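Local coordinates for protein Phosphoglucosamine/phosphogalactosamine mutase (Sulfolobus tokodaii, PDB 2F7L) that interconverts the 6-phosphates and 1-phosphates of glucosamine and galactosamine, a magnesium-dependent step on the way to UDP-N-acetylglucosamine and UDP-N-acetylgalactosamine, at residues Pro75-Gln80 with Ser153-Gly158; Leu186-Val191 with Val238-Asp243; Gly330-Tyr333 with Val339-Gly342. One frame throughout, in Å; residues are numbered along the deposited sequence.

Interaction 1 of 3, residues Pro75-Gln80 with Ser153-Gly158; sequences PTPALQ and STYVNG
Tyr155 carries its CG anti to the backbone N (chi1 180°), which sends the ring out from helix 151-160 and lays it against Ala78 and Pro77 on the first turn of helix 76-86. The CB of Ala78 stands over one face of the ring. It lies 3.6 Å from the ring centroid and 14° off the ring normal, a clear CH-pi contact. The backbone follows the same face: Ala78 CA is 3.3 Å from Tyr155 CD1. Farther along the ring, Pro77 CB comes 3.8 Å from Tyr155 CE1 and also touches the hydroxyl, and the two side chains cross at a slant. No hydrogen bond joins the two segments. Instead the Tyr155 OH reaches past Pro77 and makes a weak hydrogen bond to Asp341 OD1. Pro75-Gln80 belongs to domain I and Ser153-Gly158 to domain II, so the ring joins the two. Pro77 is also close to Asp245, a residue assigned to the magnesium site by similarity. The chemistry is that of an amphipathic ring. Its face binds the helix start through carbon contacts, and its buried polar end is satisfied beyond the pair.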
ATOM      1  N   PRO A  75      11.345  -5.458  -1.590  1.00 23.04           N
ATOM      2  CA  PRO A  75      10.032  -4.833  -1.450  1.00 22.63           C
ATOM      3  C   PRO A  75       9.762  -4.766   0.070  1.00 22.76           C
ATOM      4  O   PRO A  75      10.298  -5.584   0.841  1.00 21.43           O
ATOM      5  CB  PRO A  75       9.111  -5.832  -2.157  1.00 20.98           C
ATOM      6  CG  PRO A  75       9.938  -6.305  -3.253  1.00 20.94           C
ATOM      7  CD  PRO A  75      11.311  -6.501  -2.633  1.00 22.08           C
ATOM      8  N   THR A  76       8.954  -3.798   0.507  1.00 23.24           N
ATOM      9  CA  THR A  76       8.636  -3.684   1.936  1.00 23.64           C
ATOM     10  C   THR A  76       7.884  -4.925   2.426  1.00 23.93           C
ATOM     11  O   THR A  76       8.189  -5.442   3.499  1.00 23.47           O
ATOM     12  CB  THR A  76       7.842  -2.387   2.242  1.00 23.37           C
ATOM     13  OG1 THR A  76       8.683  -1.260   1.973  1.00 23.75           O
ATOM     14  CG2 THR A  76       7.420  -2.330   3.692  1.00 21.96           C
ATOM     15  N   PRO A  77       6.904  -5.421   1.644  1.00 24.48           N
ATOM     16  CA  PRO A  77       6.166  -6.619   2.059  1.00 25.33           C
ATOM     17  C   PRO A  77       7.192  -7.744   2.327  1.00 26.13           C
ATOM     18  O   PRO A  77       7.005  -8.564   3.243  1.00 26.79           O
ATOM     19  CB  PRO A  77       5.309  -6.966   0.834  1.00 24.51           C
ATOM     20  CG  PRO A  77       5.232  -5.733   0.050  1.00 24.55           C
ATOM     21  CD  PRO A  77       6.551  -5.043   0.263  1.00 25.01           C
ATOM     22  N   ALA A  78       8.248  -7.781   1.508  1.00 25.16           N
ATOM     23  CA  ALA A  78       9.316  -8.770   1.637  1.00 26.64           C
ATOM     24  C   ALA A  78      10.096  -8.624   2.950  1.00 28.08           C
ATOM     25  O   ALA A  78      10.308  -9.605   3.671  1.00 29.33           O
ATOM     26  CB  ALA A  78      10.273  -8.655   0.467  1.00 25.96           C
ATOM     27  N   LEU A  79      10.543  -7.400   3.243  1.00 28.33           N
ATOM     28  CA  LEU A  79      11.278  -7.119   4.470  1.00 27.04           C
ATOM     29  C   LEU A  79      10.359  -7.446   5.647  1.00 27.01           C
ATOM     30  O   LEU A  79      10.745  -8.121   6.587  1.00 27.27           O
ATOM     31  CB  LEU A  79      11.657  -5.638   4.527  1.00 26.89           C
ATOM     32  CG  LEU A  79      13.015  -5.064   4.105  1.00 25.70           C
ATOM     33  CD1 LEU A  79      13.954  -6.177   3.766  1.00 24.37           C
ATOM     34  CD2 LEU A  79      12.839  -4.090   2.934  1.00 25.06           C
ATOM     35  N   GLN A  80       9.136  -6.950   5.588  1.00 26.65           N
ATOM     36  CA  GLN A  80       8.184  -7.195   6.648  1.00 27.60           C
ATOM     37  C   GLN A  80       7.960  -8.682   6.837  1.00 27.81           C
ATOM     38  O   GLN A  80       7.936  -9.185   7.966  1.00 27.42           O
ATOM     39  CB  GLN A  80       6.858  -6.516   6.323  1.00 29.02           C
ATOM     40  CG  GLN A  80       6.939  -5.017   6.320  1.00 30.90           C
ATOM     41  CD  GLN A  80       5.679  -4.390   5.798  1.00 32.52           C
ATOM     42  OE1 GLN A  80       5.288  -4.622   4.645  1.00 35.47           O
ATOM     43  NE2 GLN A  80       5.024  -3.592   6.636  1.00 32.28           N
ATOM     44  N   SER A 153      14.380 -14.572  -1.224  1.00 30.81           N
ATOM     45  CA  SER A 153      14.101 -16.000  -1.365  1.00 31.71           C
ATOM     46  C   SER A 153      12.994 -16.458  -0.436  1.00 31.92           C
ATOM     47  O   SER A 153      12.096 -17.174  -0.880  1.00 33.25           O
ATOM     48  CB  SER A 153      15.349 -16.863  -1.108  1.00 32.41           C
ATOM     49  OG  SER A 153      15.526 -17.163   0.277  1.00 34.41           O
ATOM     50  N   THR A 154      13.039 -16.055   0.836  1.00 30.46           N
ATOM     51  CA  THR A 154      12.010 -16.460   1.794  1.00 30.27           C
ATOM     52  C   THR A 154      10.641 -15.926   1.370  1.00 30.97           C
ATOM     53  O   THR A 154       9.627 -16.611   1.487  1.00 32.35           O
ATOM     54  CB  THR A 154      12.311 -15.927   3.219  1.00 29.92           C
ATOM     55  OG1 THR A 154      13.597 -16.382   3.638  1.00 30.82           O
ATOM     56  CG2 THR A 154      11.289 -16.409   4.214  1.00 27.52           C
ATOM     57  N   TYR A 155      10.633 -14.701   0.864  1.00 30.74           N
ATOM     58  CA  TYR A 155       9.421 -14.021   0.431  1.00 30.24           C
ATOM     59  C   TYR A 155       8.749 -14.732  -0.731  1.00 30.89           C
ATOM     60  O   TYR A 155       7.570 -15.080  -0.655  1.00 30.67           O
ATOM     61  CB  TYR A 155       9.787 -12.588   0.042  1.00 29.33           C
ATOM     62  CG  TYR A 155       8.673 -11.693  -0.442  1.00 27.75           C
ATOM     63  CD1 TYR A 155       7.629 -11.321   0.397  1.00 28.27           C
ATOM     64  CD2 TYR A 155       8.715 -11.150  -1.727  1.00 27.43           C
ATOM     65  CE1 TYR A 155       6.649 -10.415  -0.029  1.00 28.16           C
ATOM     66  CE2 TYR A 155       7.763 -10.257  -2.172  1.00 27.12           C
ATOM     67  CZ  TYR A 155       6.725  -9.880  -1.321  1.00 28.73           C
ATOM     68  OH  TYR A 155       5.791  -8.944  -1.759  1.00 28.47           O
ATOM     69  N   VAL A 156       9.498 -14.948  -1.808  1.00 31.61           N
ATOM     70  CA  VAL A 156       8.939 -15.607  -2.980  1.00 32.42           C
ATOM     71  C   VAL A 156       8.293 -16.944  -2.655  1.00 33.58           C
ATOM     72  O   VAL A 156       7.137 -17.182  -3.011  1.00 33.72           O
ATOM     73  CB  VAL A 156       9.996 -15.826  -4.048  1.00 31.63           C
ATOM     74  CG1 VAL A 156       9.429 -16.690  -5.161  1.00 30.42           C
ATOM     75  CG2 VAL A 156      10.462 -14.472  -4.578  1.00 31.50           C
ATOM     76  N   ASN A 157       9.041 -17.803  -1.973  1.00 34.47           N
ATOM     77  CA  ASN A 157       8.544 -19.115  -1.595  1.00 35.69           C
ATOM     78  C   ASN A 157       7.285 -18.978  -0.766  1.00 35.81           C
ATOM     79  O   ASN A 157       6.320 -19.725  -0.941  1.00 35.52           O
ATOM     80  CB  ASN A 157       9.592 -19.846  -0.783  1.00 37.92           C
ATOM     81  CG  ASN A 157      10.915 -19.963  -1.517  1.00 40.46           C
ATOM     82  OD1 ASN A 157      11.980 -19.941  -0.886  1.00 42.58           O
ATOM     83  ND2 ASN A 157      10.863 -20.107  -2.851  1.00 39.97           N
ATOM     84  N   GLY A 158       7.307 -18.025   0.155  1.00 35.62           N
ATOM     85  CA  GLY A 158       6.146 -17.806   0.988  1.00 35.16           C
ATOM     86  C   GLY A 158       4.951 -17.506   0.109  1.00 35.03           C
ATOM     87  O   GLY A 158       3.880 -18.060   0.311  1.00 35.39           O
TER

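Interaction 2 of 3, residues Leu186-Val191 with Val238-Asp243; sequences LSTPLV and VAHDGD
Thr188 meets His240 through a single polar contact, reached by following the chain from Leu186 into helix 188-194. Leu186 leads into Ser187, which takes the N-cap position without a side-chain capping bond. Ser187 O does accept the backbone N of Val191 at 3.0 Å, closing the first helical turn. Thr188 is the first helical residue, and its side chain crosses to the other segment. With OG1 anti to the carbonyl carbon (chi1 -63°), the hydroxyl comes 2.6 Å from His240 NE2 in a hydrogen bond that either group could donate. The hydroxyl lies at the edge of the imidazole, near its plane. Thr188 CG2 also comes near the ring, 3.6 Å from His240 NE2. Farther on, Val191 packs on Phe346 of helix 342-356, as Thr188 and Val238 also do. His240 lies near the end of the strand that holds Val238 and Ala239, and its ND1 is hydrogen-bonded to Arg246 O. A leucine in place of His240 would probably leave the Thr188 hydroxyl and the Arg246 carbonyl without their mate. The loop continues into Asp241 and Asp243, magnesium ligands by similarity. Both ring nitrogens of His240 are thus engaged, on one side by a helix start and on the other by the far arm of the metal loop. This fixes the turn of the buried ring beside the probable magnesium site.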
ATOM      1  N   LEU A 186      13.043  -7.192  -8.235  1.00 30.56           N
ATOM      2  CA  LEU A 186      13.842  -8.257  -7.635  1.00 30.35           C
ATOM      3  C   LEU A 186      12.979  -9.418  -7.192  1.00 30.86           C
ATOM      4  O   LEU A 186      13.505 -10.446  -6.761  1.00 31.55           O
ATOM      5  CB  LEU A 186      14.604  -7.760  -6.399  1.00 28.51           C
ATOM      6  CG  LEU A 186      15.456  -6.512  -6.550  1.00 28.15           C
ATOM      7  CD1 LEU A 186      16.039  -6.087  -5.207  1.00 27.22           C
ATOM      8  CD2 LEU A 186      16.537  -6.789  -7.566  1.00 27.23           C
ATOM      9  N   SER A 187      11.664  -9.269  -7.281  1.00 30.20           N
ATOM     10  CA  SER A 187      10.819 -10.356  -6.832  1.00 30.11           C
ATOM     11  C   SER A 187       9.571 -10.709  -7.653  1.00 30.01           C
ATOM     12  O   SER A 187       9.281 -11.888  -7.859  1.00 29.75           O
ATOM     13  CB  SER A 187      10.441 -10.109  -5.366  1.00 29.35           C
ATOM     14  OG  SER A 187       9.699  -8.925  -5.220  1.00 29.63           O
ATOM     15  N   THR A 188       8.815  -9.718  -8.115  1.00 30.06           N
ATOM     16  CA  THR A 188       7.619 -10.054  -8.881  1.00 30.04           C
ATOM     17  C   THR A 188       7.980 -10.938 -10.084  1.00 29.01           C
ATOM     18  O   THR A 188       7.305 -11.923 -10.358  1.00 27.49           O
ATOM     19  CB  THR A 188       6.838  -8.759  -9.309  1.00 30.38           C
ATOM     20  OG1 THR A 188       6.387  -8.094  -8.129  1.00 30.95           O
ATOM     21  CG2 THR A 188       5.597  -9.087 -10.163  1.00 29.77           C
ATOM     22  N   PRO A 189       9.068 -10.611 -10.797  1.00 28.53           N
ATOM     23  CA  PRO A 189       9.441 -11.434 -11.948  1.00 29.19           C
ATOM     24  C   PRO A 189       9.810 -12.860 -11.528  1.00 29.91           C
ATOM     25  O   PRO A 189       9.631 -13.818 -12.278  1.00 30.66           O
ATOM     26  CB  PRO A 189      10.631 -10.674 -12.542  1.00 28.08           C
ATOM     27  CG  PRO A 189      10.352  -9.299 -12.184  1.00 27.60           C
ATOM     28  CD  PRO A 189       9.903  -9.407 -10.754  1.00 28.08           C
ATOM     29  N   LEU A 190      10.334 -12.993 -10.320  1.00 30.16           N
ATOM     30  CA  LEU A 190      10.716 -14.295  -9.834  1.00 30.05           C
ATOM     31  C   LEU A 190       9.461 -15.104  -9.595  1.00 31.19           C
ATOM     32  O   LEU A 190       9.399 -16.276  -9.956  1.00 32.26           O
ATOM     33  CB  LEU A 190      11.542 -14.149  -8.553  1.00 28.80           C
ATOM     34  CG  LEU A 190      13.063 -14.419  -8.571  1.00 25.82           C
ATOM     35  CD1 LEU A 190      13.704 -14.075  -9.878  1.00 22.94           C
ATOM     36  CD2 LEU A 190      13.671 -13.625  -7.457  1.00 24.34           C
ATOM     37  N   VAL A 191       8.443 -14.494  -9.007  1.00 32.23           N
ATOM     38  CA  VAL A 191       7.219 -15.257  -8.789  1.00 33.14           C
ATOM     39  C   VAL A 191       6.637 -15.641 -10.161  1.00 33.18           C
ATOM     40  O   VAL A 191       6.188 -16.770 -10.341  1.00 34.30           O
ATOM     41  CB  VAL A 191       6.167 -14.476  -7.913  1.00 32.39           C
ATOM     42  CG1 VAL A 191       6.731 -14.199  -6.544  1.00 30.97           C
ATOM     43  CG2 VAL A 191       5.818 -13.175  -8.547  1.00 34.10           C
ATOM     44  N   VAL A 238       1.161  -5.869 -14.761  1.00 32.39           N
ATOM     45  CA  VAL A 238       1.151  -5.408 -13.366  1.00 31.58           C
ATOM     46  C   VAL A 238       2.148  -4.311 -13.101  1.00 30.31           C
ATOM     47  O   VAL A 238       3.310  -4.424 -13.465  1.00 30.05           O
ATOM     48  CB  VAL A 238       1.465  -6.526 -12.360  1.00 31.87           C
ATOM     49  CG1 VAL A 238       1.158  -6.048 -10.958  1.00 32.37           C
ATOM     50  CG2 VAL A 238       0.639  -7.726 -12.655  1.00 33.19           C
ATOM     51  N   ALA A 239       1.685  -3.248 -12.457  1.00 30.01           N
ATOM     52  CA  ALA A 239       2.559  -2.133 -12.118  1.00 29.65           C
ATOM     53  C   ALA A 239       2.619  -1.915 -10.594  1.00 29.60           C
ATOM     54  O   ALA A 239       1.607  -2.049  -9.881  1.00 27.91           O
ATOM     55  CB  ALA A 239       2.087  -0.880 -12.827  1.00 29.39           C
ATOM     56  N   HIS A 240       3.822  -1.605 -10.103  1.00 30.06           N
ATOM     57  CA  HIS A 240       4.036  -1.362  -8.671  1.00 30.70           C
ATOM     58  C   HIS A 240       4.545   0.044  -8.438  1.00 30.92           C
ATOM     59  O   HIS A 240       4.843   0.789  -9.372  1.00 30.41           O
ATOM     60  CB  HIS A 240       5.107  -2.293  -8.056  1.00 29.91           C
ATOM     61  CG  HIS A 240       4.843  -3.762  -8.215  1.00 30.56           C
ATOM     62  ND1 HIS A 240       3.672  -4.367  -7.801  1.00 30.35           N
ATOM     63  CD2 HIS A 240       5.644  -4.761  -8.664  1.00 28.67           C
ATOM     64  CE1 HIS A 240       3.767  -5.671  -7.984  1.00 29.32           C
ATOM     65  NE2 HIS A 240       4.954  -5.936  -8.503  1.00 28.07           N
ATOM     66  N   ASP A 241       4.667   0.366  -7.153  1.00 31.92           N
ATOM     67  CA  ASP A 241       5.199   1.631  -6.689  1.00 31.90           C
ATOM     68  C   ASP A 241       6.618   1.334  -6.211  1.00 32.68           C
ATOM     69  O   ASP A 241       7.098   0.203  -6.316  1.00 33.28           O
ATOM     70  CB  ASP A 241       4.342   2.193  -5.561  1.00 31.77           C
ATOM     71  CG  ASP A 241       4.239   1.265  -4.365  1.00 32.31           C
ATOM     72  OD1 ASP A 241       4.108   0.028  -4.533  1.00 30.62           O
ATOM     73  OD2 ASP A 241       4.261   1.797  -3.232  1.00 34.32           O
ATOM     74  N   GLY A 242       7.289   2.348  -5.692  1.00 33.41           N
ATOM     75  CA  GLY A 242       8.666   2.207  -5.253  1.00 33.73           C
ATOM     76  C   GLY A 242       9.075   1.023  -4.407  1.00 34.04           C
ATOM     77  O   GLY A 242      10.092   0.412  -4.701  1.00 34.17           O
ATOM     78  N   ASP A 243       8.340   0.699  -3.351  1.00 34.76           N
ATOM     79  CA  ASP A 243       8.727  -0.446  -2.535  1.00 36.62           C
ATOM     80  C   ASP A 243       7.803  -1.670  -2.709  1.00 36.94           C
ATOM     81  O   ASP A 243       7.793  -2.602  -1.885  1.00 37.54           O
ATOM     82  CB  ASP A 243       8.874  -0.043  -1.048  1.00 38.28           C
ATOM     83  CG  ASP A 243       7.589   0.451  -0.435  1.00 39.69           C
ATOM     84  OD1 ASP A 243       7.527   0.583   0.806  1.00 40.07           O
ATOM     85  OD2 ASP A 243       6.636   0.717  -1.190  1.00 42.60           O
TER

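Interaction 3 of 3, residues Gly330-Tyr333 with Val339-Gly342; sequences GFMY and VRDG
Met332 and Arg340 lie side by side with their side chains pointing the same way. The methionine chain bends twice along its length, which curls its methyl group back so that Met332 CE sits 4.0 Å from Arg340 CG. Arg340 also rests its CB on the backbone of Gly330, 3.7 Å from Gly330 CA. The backbone angles of Gly330 suit a residue without a side chain. The guanidinium end leads away from the strand, and its NH2 forms salt bridges with Asp245 and Asp8. Asp245 is a magnesium ligand by similarity, so the arginine's charged end probably lies at the active site, while its stem packs on Gly330 and Met332.

Between the backbones, Asp341 N donates to Phe331 O at 3.2 Å, with an angle of 152° at the hydrogen. The donor is tilted 25° from the carbonyl plane. Arg340 CA lies 3.4 Å from that same oxygen in a CA-H...O contact. The Asp341 carboxylate turns elsewhere: as N-cap it accepts Met344 N at OD1, and its OD2 accepts Gln337 NE2. Strand 329-332 is an outermost strand of its sheet. Met332 packs on helix 309-318, while Phe331 packs on helix 342-356, which begins at Gly342.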
ATOM      1  N   GLY A 330      -2.374  -2.502  -3.605  1.00 35.37           N
ATOM      2  CA  GLY A 330      -2.200  -2.856  -2.208  1.00 36.63           C
ATOM      3  C   GLY A 330      -3.445  -3.558  -1.686  1.00 36.33           C
ATOM      4  O   GLY A 330      -4.523  -2.993  -1.514  1.00 35.43           O
ATOM      5  N   PHE A 331      -3.243  -4.836  -1.438  1.00 37.24           N
ATOM      6  CA  PHE A 331      -4.260  -5.760  -1.006  1.00 38.00           C
ATOM      7  C   PHE A 331      -3.616  -6.643   0.082  1.00 38.22           C
ATOM      8  O   PHE A 331      -2.444  -7.029  -0.042  1.00 37.95           O
ATOM      9  CB  PHE A 331      -4.641  -6.580  -2.248  1.00 38.63           C
ATOM     10  CG  PHE A 331      -5.564  -7.721  -1.977  1.00 40.60           C
ATOM     11  CD1 PHE A 331      -6.942  -7.522  -1.925  1.00 40.95           C
ATOM     12  CD2 PHE A 331      -5.056  -9.002  -1.776  1.00 40.51           C
ATOM     13  CE1 PHE A 331      -7.794  -8.585  -1.681  1.00 42.24           C
ATOM     14  CE2 PHE A 331      -5.897 -10.070  -1.530  1.00 41.35           C
ATOM     15  CZ  PHE A 331      -7.271  -9.868  -1.482  1.00 41.75           C
ATOM     16  N   MET A 332      -4.356  -6.954   1.144  1.00 38.34           N
ATOM     17  CA  MET A 332      -3.815  -7.796   2.219  1.00 39.48           C
ATOM     18  C   MET A 332      -4.441  -9.185   2.230  1.00 38.71           C
ATOM     19  O   MET A 332      -5.650  -9.318   2.335  1.00 39.37           O
ATOM     20  CB  MET A 332      -3.994  -7.128   3.589  1.00 40.70           C
ATOM     21  CG  MET A 332      -4.979  -5.960   3.615  1.00 44.68           C
ATOM     22  SD  MET A 332      -4.401  -4.365   2.899  1.00 46.53           S
ATOM     23  CE  MET A 332      -3.595  -3.682   4.430  1.00 47.84           C
ATOM     24  N   TYR A 333      -3.598 -10.209   2.111  1.00 38.34           N
ATOM     25  CA  TYR A 333      -4.028 -11.609   2.083  1.00 37.56           C
ATOM     26  C   TYR A 333      -3.534 -12.282   3.364  1.00 36.35           C
ATOM     27  O   TYR A 333      -2.421 -12.781   3.416  1.00 35.75           O
ATOM     28  CB  TYR A 333      -3.436 -12.292   0.843  1.00 38.57           C
ATOM     29  CG  TYR A 333      -3.976 -13.671   0.574  1.00 40.09           C
ATOM     30  CD1 TYR A 333      -5.345 -13.893   0.487  1.00 41.39           C
ATOM     31  CD2 TYR A 333      -3.127 -14.762   0.473  1.00 40.17           C
ATOM     32  CE1 TYR A 333      -5.856 -15.185   0.321  1.00 43.05           C
ATOM     33  CE2 TYR A 333      -3.614 -16.052   0.305  1.00 41.52           C
ATOM     34  CZ  TYR A 333      -4.981 -16.265   0.238  1.00 42.76           C
ATOM     35  OH  TYR A 333      -5.473 -17.557   0.169  1.00 43.96           O
ATOM     36  N   VAL A 339      -0.142  -7.274   5.667  1.00 33.77           N
ATOM     37  CA  VAL A 339       0.223  -6.068   4.934  1.00 33.38           C
ATOM     38  C   VAL A 339      -0.048  -6.143   3.437  1.00 32.88           C
ATOM     39  O   VAL A 339      -0.287  -7.218   2.900  1.00 33.60           O
ATOM     40  CB  VAL A 339       1.737  -5.700   5.152  1.00 33.66           C
ATOM     41  CG1 VAL A 339       1.982  -5.321   6.625  1.00 32.29           C
ATOM     42  CG2 VAL A 339       2.637  -6.855   4.715  1.00 32.06           C
ATOM     43  N   ARG A 340      -0.026  -4.991   2.775  1.00 32.34           N
ATOM     44  CA  ARG A 340      -0.230  -4.917   1.336  1.00 32.46           C
ATOM     45  C   ARG A 340       0.964  -5.602   0.702  1.00 31.81           C
ATOM     46  O   ARG A 340       2.098  -5.272   1.032  1.00 31.22           O
ATOM     47  CB  ARG A 340      -0.228  -3.472   0.877  1.00 34.05           C
ATOM     48  CG  ARG A 340      -0.689  -2.515   1.911  1.00 36.40           C
ATOM     49  CD  ARG A 340      -0.568  -1.151   1.368  1.00 39.12           C
ATOM     50  NE  ARG A 340       0.619  -0.477   1.874  1.00 42.49           N
ATOM     51  CZ  ARG A 340       0.961   0.758   1.523  1.00 42.91           C
ATOM     52  NH1 ARG A 340       0.201   1.435   0.657  1.00 42.53           N
ATOM     53  NH2 ARG A 340       2.042   1.317   2.046  1.00 43.03           N
ATOM     54  N   ASP A 341       0.717  -6.516  -0.234  1.00 31.57           N
ATOM     55  CA  ASP A 341       1.793  -7.265  -0.869  1.00 31.12           C
ATOM     56  C   ASP A 341       1.570  -7.409  -2.378  1.00 31.45           C
ATOM     57  O   ASP A 341       0.832  -8.282  -2.821  1.00 32.31           O
ATOM     58  CB  ASP A 341       1.872  -8.636  -0.188  1.00 30.73           C
ATOM     59  CG  ASP A 341       3.113  -9.406  -0.557  1.00 32.36           C
ATOM     60  OD1 ASP A 341       3.420  -9.512  -1.767  1.00 33.06           O
ATOM     61  OD2 ASP A 341       3.779  -9.926   0.361  1.00 33.14           O
ATOM     62  N   GLY A 342       2.223  -6.556  -3.164  1.00 31.78           N
ATOM     63  CA  GLY A 342       2.074  -6.576  -4.616  1.00 32.98           C
ATOM     64  C   GLY A 342       2.326  -7.888  -5.352  1.00 34.49           C
ATOM     65  O   GLY A 342       1.562  -8.276  -6.244  1.00 34.89           O
TER

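How the interactions relate
From the N terminus, interaction 1 comes first and closes a long loop of 72 residues, joining the start of helix 76-86 to helix 151-160 and so domain I to domain II. Interaction 2 then closes a loop of 46 residues within domain II, from helix 188-194 to His240, next to strand 236-239. Interaction 3 closes a short loop in domain III, with five residues between its segments. The three follow in series and neither nest nor cross. They still touch in space. Thr76 OG1 lies 2.5 Å from Asp243 OD1, a probable hydrogen bond between interactions 1 and 2. Pro77 packs on Arg340 and Asp341, and His240 on Gly342. Three domains thus meet beside the probable magnesium site.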